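Local coordinates for uncharacterized protein AF_1382 (Archaeoglobus fulgidus DSM 4304, PDB 2QVO), which is of unknown function but has the winged helix-turn-helix architecture of many DNA-binding regulators, and so may bind DNA, at residues A[17-22]-A[79-84]; A[31-36]-A[69-74]. One frame throughout, in Å; residues are numbered along the deposited sequence.

Contact 1. Residues A[17-22]-A[79-84]; sequences ILMTIY and KIAQQI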
# COMPACT_ATOMS: atom_id res chain seq x y z
N ILE A 17 1.50 4.26 1.53
CA ILE A 17 0.77 3.01 1.83
C ILE A 17 1.00 1.97 0.73
O ILE A 17 1.36 0.81 0.99
CB ILE A 17 -0.73 3.29 2.12
CG1 ILE A 17 -0.84 4.09 3.43
CG2 ILE A 17 -1.53 1.99 2.25
CD1 ILE A 17 -2.13 4.87 3.59
N LEU A 18 0.81 2.40 -0.52
CA LEU A 18 1.00 1.51 -1.65
C LEU A 18 2.40 0.93 -1.72
O LEU A 18 2.55 -0.28 -1.96
CB LEU A 18 0.69 2.26 -2.96
CG LEU A 18 0.78 1.38 -4.20
CD1 LEU A 18 -0.26 0.26 -4.17
CD2 LEU A 18 0.64 2.25 -5.48
N MET A 19 3.42 1.77 -1.54
CA MET A 19 4.80 1.35 -1.72
C MET A 19 5.21 0.50 -0.52
O MET A 19 5.99 -0.42 -0.68
CB MET A 19 5.76 2.54 -1.92
CG MET A 19 5.49 3.32 -3.26
SD MET A 19 5.21 2.27 -4.69
CE MET A 19 6.89 1.79 -5.03
N THR A 20 4.64 0.79 0.65
CA THR A 20 4.86 -0.08 1.83
C THR A 20 4.38 -1.51 1.61
O THR A 20 5.10 -2.47 1.94
CB THR A 20 4.20 0.50 3.12
OG1 THR A 20 4.79 1.77 3.43
CG2 THR A 20 4.41 -0.44 4.31
N ILE A 21 3.18 -1.66 1.06
CA ILE A 21 2.65 -2.99 0.72
C ILE A 21 3.57 -3.66 -0.29
O ILE A 21 3.90 -4.84 -0.16
CB ILE A 21 1.21 -2.89 0.16
CG1 ILE A 21 0.28 -2.21 1.17
CG2 ILE A 21 0.65 -4.28 -0.24
CD1 ILE A 21 -1.07 -1.78 0.57
N TYR A 22 3.96 -2.91 -1.32
CA TYR A 22 4.83 -3.41 -2.37
C TYR A 22 6.15 -3.98 -1.81
O TYR A 22 6.47 -5.16 -2.05
CB TYR A 22 5.09 -2.28 -3.39
CG TYR A 22 6.07 -2.63 -4.48
CD1 TYR A 22 5.70 -3.46 -5.54
CD2 TYR A 22 7.37 -2.14 -4.44
CE1 TYR A 22 6.62 -3.79 -6.55
CE2 TYR A 22 8.30 -2.46 -5.44
CZ TYR A 22 7.91 -3.28 -6.48
OH TYR A 22 8.85 -3.59 -7.45
N LYS A 79 1.63 -3.90 -10.74
CA LYS A 79 2.11 -3.18 -11.93
C LYS A 79 2.24 -1.68 -11.65
O LYS A 79 3.28 -1.07 -11.89
CB LYS A 79 1.14 -3.41 -13.08
CG LYS A 79 1.27 -4.74 -13.82
CD LYS A 79 0.13 -4.86 -14.82
CE LYS A 79 0.37 -5.89 -15.89
NZ LYS A 79 -0.75 -5.84 -16.89
N ILE A 80 1.17 -1.10 -11.10
CA ILE A 80 1.17 0.32 -10.70
C ILE A 80 2.33 0.64 -9.75
O ILE A 80 3.09 1.58 -9.98
CB ILE A 80 -0.19 0.73 -10.11
CG1 ILE A 80 -1.26 0.72 -11.21
CG2 ILE A 80 -0.10 2.11 -9.41
CD1 ILE A 80 -2.67 0.81 -10.70
N ALA A 81 2.48 -0.14 -8.68
CA ALA A 81 3.58 0.11 -7.73
C ALA A 81 4.95 0.07 -8.39
O ALA A 81 5.81 0.88 -8.09
CB ALA A 81 3.52 -0.88 -6.55
N GLN A 82 5.16 -0.90 -9.27
CA GLN A 82 6.43 -1.03 -9.97
C GLN A 82 6.76 0.20 -10.82
O GLN A 82 7.91 0.66 -10.85
CB GLN A 82 6.42 -2.31 -10.81
CG GLN A 82 6.66 -3.55 -9.96
CD GLN A 82 6.37 -4.86 -10.69
OE1 GLN A 82 5.79 -4.88 -11.78
NE2 GLN A 82 6.77 -5.96 -10.06
N GLN A 83 5.74 0.74 -11.48
CA GLN A 83 5.88 1.93 -12.32
C GLN A 83 6.14 3.18 -11.47
O GLN A 83 6.96 4.02 -11.83
CB GLN A 83 4.65 2.12 -13.20
CG GLN A 83 4.41 1.03 -14.25
CD GLN A 83 5.27 1.19 -15.49
OE1 GLN A 83 5.37 2.28 -16.07
NE2 GLN A 83 5.90 0.09 -15.91
N ILE A 84 5.48 3.28 -10.32
CA ILE A 84 5.74 4.38 -9.39
C ILE A 84 7.18 4.33 -8.85
O ILE A 84 7.86 5.35 -8.74
CB ILE A 84 4.71 4.41 -8.24
CG1 ILE A 84 3.33 4.81 -8.78
CG2 ILE A 84 5.18 5.38 -7.16
CD1 ILE A 84 2.18 4.73 -7.77

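Contact 2. Residues A[31-36]-A[69-74]; sequences VYIQYI and KIIRLT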
# COMPACT_ATOMS: atom_id res chain seq x y z
N VAL A 31 1.43 -8.98 4.48
CA VAL A 31 1.33 -7.57 4.83
C VAL A 31 0.15 -7.35 5.76
O VAL A 31 -0.99 -7.54 5.38
CB VAL A 31 1.23 -6.63 3.58
CG1 VAL A 31 1.38 -5.17 4.03
CG2 VAL A 31 2.32 -6.95 2.56
N TYR A 32 0.44 -6.95 6.99
CA TYR A 32 -0.63 -6.68 7.95
C TYR A 32 -0.93 -5.21 8.01
O TYR A 32 -0.02 -4.38 7.98
CB TYR A 32 -0.19 -7.16 9.34
CG TYR A 32 0.31 -8.58 9.34
CD1 TYR A 32 -0.54 -9.63 9.03
CD2 TYR A 32 1.65 -8.87 9.62
CE1 TYR A 32 -0.10 -10.93 9.02
CE2 TYR A 32 2.11 -10.18 9.62
CZ TYR A 32 1.22 -11.21 9.32
OH TYR A 32 1.63 -12.51 9.30
N ILE A 33 -2.21 -4.87 8.16
CA ILE A 33 -2.60 -3.46 8.22
C ILE A 33 -1.88 -2.73 9.35
O ILE A 33 -1.52 -1.58 9.19
CB ILE A 33 -4.14 -3.28 8.31
CG1 ILE A 33 -4.53 -1.91 7.75
CG2 ILE A 33 -4.64 -3.52 9.73
CD1 ILE A 33 -5.91 -1.86 7.08
N GLN A 34 -1.65 -3.43 10.46
CA GLN A 34 -0.94 -2.91 11.64
C GLN A 34 0.50 -2.51 11.29
O GLN A 34 0.99 -1.47 11.73
CB GLN A 34 -0.92 -3.96 12.77
CG GLN A 34 -2.30 -4.46 13.24
CD GLN A 34 -2.97 -5.47 12.31
OE1 GLN A 34 -2.31 -6.11 11.50
NE2 GLN A 34 -4.29 -5.63 12.45
N TYR A 35 1.17 -3.34 10.50
CA TYR A 35 2.52 -3.05 10.04
C TYR A 35 2.58 -1.81 9.12
O TYR A 35 3.46 -0.96 9.29
CB TYR A 35 3.13 -4.26 9.33
CG TYR A 35 4.38 -3.92 8.55
CD1 TYR A 35 5.62 -3.85 9.17
CD2 TYR A 35 4.31 -3.62 7.18
CE1 TYR A 35 6.76 -3.52 8.45
CE2 TYR A 35 5.44 -3.28 6.46
CZ TYR A 35 6.66 -3.23 7.10
OH TYR A 35 7.77 -2.90 6.36
N ILE A 36 1.66 -1.73 8.16
CA ILE A 36 1.60 -0.55 7.28
C ILE A 36 1.51 0.71 8.12
O ILE A 36 2.24 1.68 7.90
CB ILE A 36 0.43 -0.62 6.28
CG1 ILE A 36 0.56 -1.85 5.37
CG2 ILE A 36 0.39 0.65 5.41
CD1 ILE A 36 -0.74 -2.16 4.62
N LYS A 69 -5.93 -8.30 9.81
CA LYS A 69 -6.23 -7.93 8.41
C LYS A 69 -4.97 -8.05 7.56
O LYS A 69 -3.96 -7.41 7.85
CB LYS A 69 -6.82 -6.51 8.32
CG LYS A 69 -7.53 -6.26 6.98
CD LYS A 69 -8.47 -5.05 7.00
CE LYS A 69 -9.26 -4.98 5.68
NZ LYS A 69 -9.93 -3.69 5.44
N ILE A 70 -5.05 -8.88 6.52
CA ILE A 70 -3.93 -9.08 5.61
C ILE A 70 -4.26 -8.47 4.24
O ILE A 70 -5.36 -8.65 3.72
CB ILE A 70 -3.58 -10.56 5.45
CG1 ILE A 70 -3.13 -11.13 6.81
CG2 ILE A 70 -2.48 -10.76 4.39
CD1 ILE A 70 -2.89 -12.62 6.80
N ILE A 71 -3.30 -7.75 3.69
CA ILE A 71 -3.51 -7.02 2.43
C ILE A 71 -2.54 -7.55 1.39
O ILE A 71 -1.35 -7.68 1.66
CB ILE A 71 -3.31 -5.53 2.67
CG1 ILE A 71 -4.33 -5.04 3.71
CG2 ILE A 71 -3.44 -4.75 1.37
CD1 ILE A 71 -3.77 -4.19 4.77
N ARG A 72 -3.04 -7.87 0.20
CA ARG A 72 -2.16 -8.30 -0.90
C ARG A 72 -2.45 -7.49 -2.16
O ARG A 72 -3.61 -7.19 -2.43
CB ARG A 72 -2.31 -9.80 -1.17
CG ARG A 72 -3.60 -10.23 -1.88
CD ARG A 72 -3.58 -11.70 -2.24
NE ARG A 72 -3.07 -12.46 -1.09
CZ ARG A 72 -3.83 -12.90 -0.09
NH1 ARG A 72 -5.14 -12.70 -0.10
NH2 ARG A 72 -3.26 -13.56 0.92
N LEU A 73 -1.41 -7.15 -2.91
CA LEU A 73 -1.58 -6.46 -4.20
C LEU A 73 -2.15 -7.41 -5.23
O LEU A 73 -1.73 -8.57 -5.31
CB LEU A 73 -0.24 -5.91 -4.72
CG LEU A 73 0.35 -4.68 -4.02
CD1 LEU A 73 1.72 -4.36 -4.56
CD2 LEU A 73 -0.57 -3.47 -4.15
N THR A 74 -3.09 -6.92 -6.02
CA THR A 74 -3.55 -7.63 -7.20
C THR A 74 -2.48 -7.44 -8.27
O THR A 74 -1.55 -6.66 -8.08
CB THR A 74 -4.89 -7.08 -7.71
OG1 THR A 74 -4.74 -5.69 -8.01
CG2 THR A 74 -5.99 -7.28 -6.66
O HOH W 1 0.22 -9.97 2.01

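Contact 1. Residues A[17-22]-A[79-84]
The methyl of Ala81 fits into a hollow on helix 17-22 formed by Leu18, Met19 and Tyr22. Tyr22 makes the tightest wall, its CD1 lying 3.5 Å from Ala81 CB; Met19 SD stands 4.0 Å from the same methyl, and Leu18 CG is a little farther off. Because Ala81 is so small, the backbone of its helix comes close as well, and Met19 CE rests 3.4 Å from Ala81 O. That approach depends on the bends of the methionine chain at chi2 and chi3, which bring SD and CE over the neighbouring helix. The sulfur also leans on Ile84, with SD 4.0 Å from Ile84 CG2, and the two side chains slant across one another.

A second bump runs the other way. Leu18 CD2 meets Ile84 CD1 at 3.7 Å and Ile80 CG2 at 4.0 Å, so one leucine methyl touches two isoleucines a helical turn apart. Beyond Ala81, Tyr22 reaches outward with CG anti to the backbone N (chi1 175°), carrying its phenol end to the aliphatic part of Gln82, where Tyr22 OH is 3.3 Å from Gln82 CG. With an alanine in place of Tyr22, the Ala81 methyl would probably lose its closest wall and the Gln82 chain its support, opening a gap between the helices.

No hydrogen bond spans the pair, and the contacts across it are packing. The axes approach to 9.8 Å and cross at -104°, steeply enough that the helices meet over a short patch centred on Met19 and Ala81. Leu73 of strand 68-73 backs Leu18 and Tyr22, while Met59 lies against Leu18 and Ile80. The arrangement is consistent with helix 12-26 as the first core helix of a winged helix-turn-helix domain, packed on the helix that follows the wing.

Contact 2. Residues A[31-36]-A[69-74]
Two backbone hydrogen bonds tie Val31 and Ile33 to the strand 69-73. Ile71 N donates to Val31 O at 2.9 Å, with 165° at the hydrogen, and Ile33 N donates to Lys69 O at 3.1 Å, its nitrogen tilted 23° from the carbonyl plane. Val31 N and Ile71 O, too far apart at 4.2 Å for a direct bond, are bridged by a water that accepts from the nitrogen and donates to the oxygen.

The two carbonyl oxygens that accept the backbone bonds each receive a CA-H contact too. Ile70 CA approaches Val31 O at 3.3 Å, and Tyr32 CA approaches Lys69 O at 3.4 Å, both donors belonging to the non-hydrogen-bonded pair Tyr32-Ile70. Ladder and helix meet here, since Tyr32 is the N-cap residue of the helix starting at Ile33, so Lys69 O takes up an N-H of that helix's first turn. A short strand leading straight into helix 33-39 and pairing with the inner wing strand fits the winged helix-turn-helix fold.

Apolar packing divides between the faces of the sheet. On one, Tyr32 and Ile70 lie side by side and point the same way, Tyr32 CD1 being 3.7 Å from Ile70 CG1. On the other, Ile71 reaches under the helix: its CD1 touches both Ile33 CB and Ile36 CD1, each at about the same distance. The ethyl arm of Ile71 is turned to chi2 134°, well short of fully anti, which puts CD1 between these two isoleucines. Toward the start of the strand, Ile33 CG2 lies 4.0 Å from Lys69 CB, the aliphatic part of the lysine. Val47 of helix 44-56 touches both Ile33 and Ile36, and Ile21 of helix 12-26 packs on Ile36.

Overall arrangement
After the short helix 6-9 the chain enters helix 12-26, which supplies the first half of contact 1, and then passes through strand 31-32 into helix 33-39, the first half of contact 2. Helix 44-56 and strand 60-65 follow before strand 68-73 returns to close contact 2. Helix 75-90 comes directly after and closes contact 1, so the smaller loop lies within the larger and the two do not cross. Contact 1 joins the first and last long helices; contact 2 joins strand 31-32 and the start of helix 33-39 to strand 68-73. Their centres are about 13 Å apart, yet they meet where Thr20 CG2 packs 3.7 Å from Tyr35 CE2.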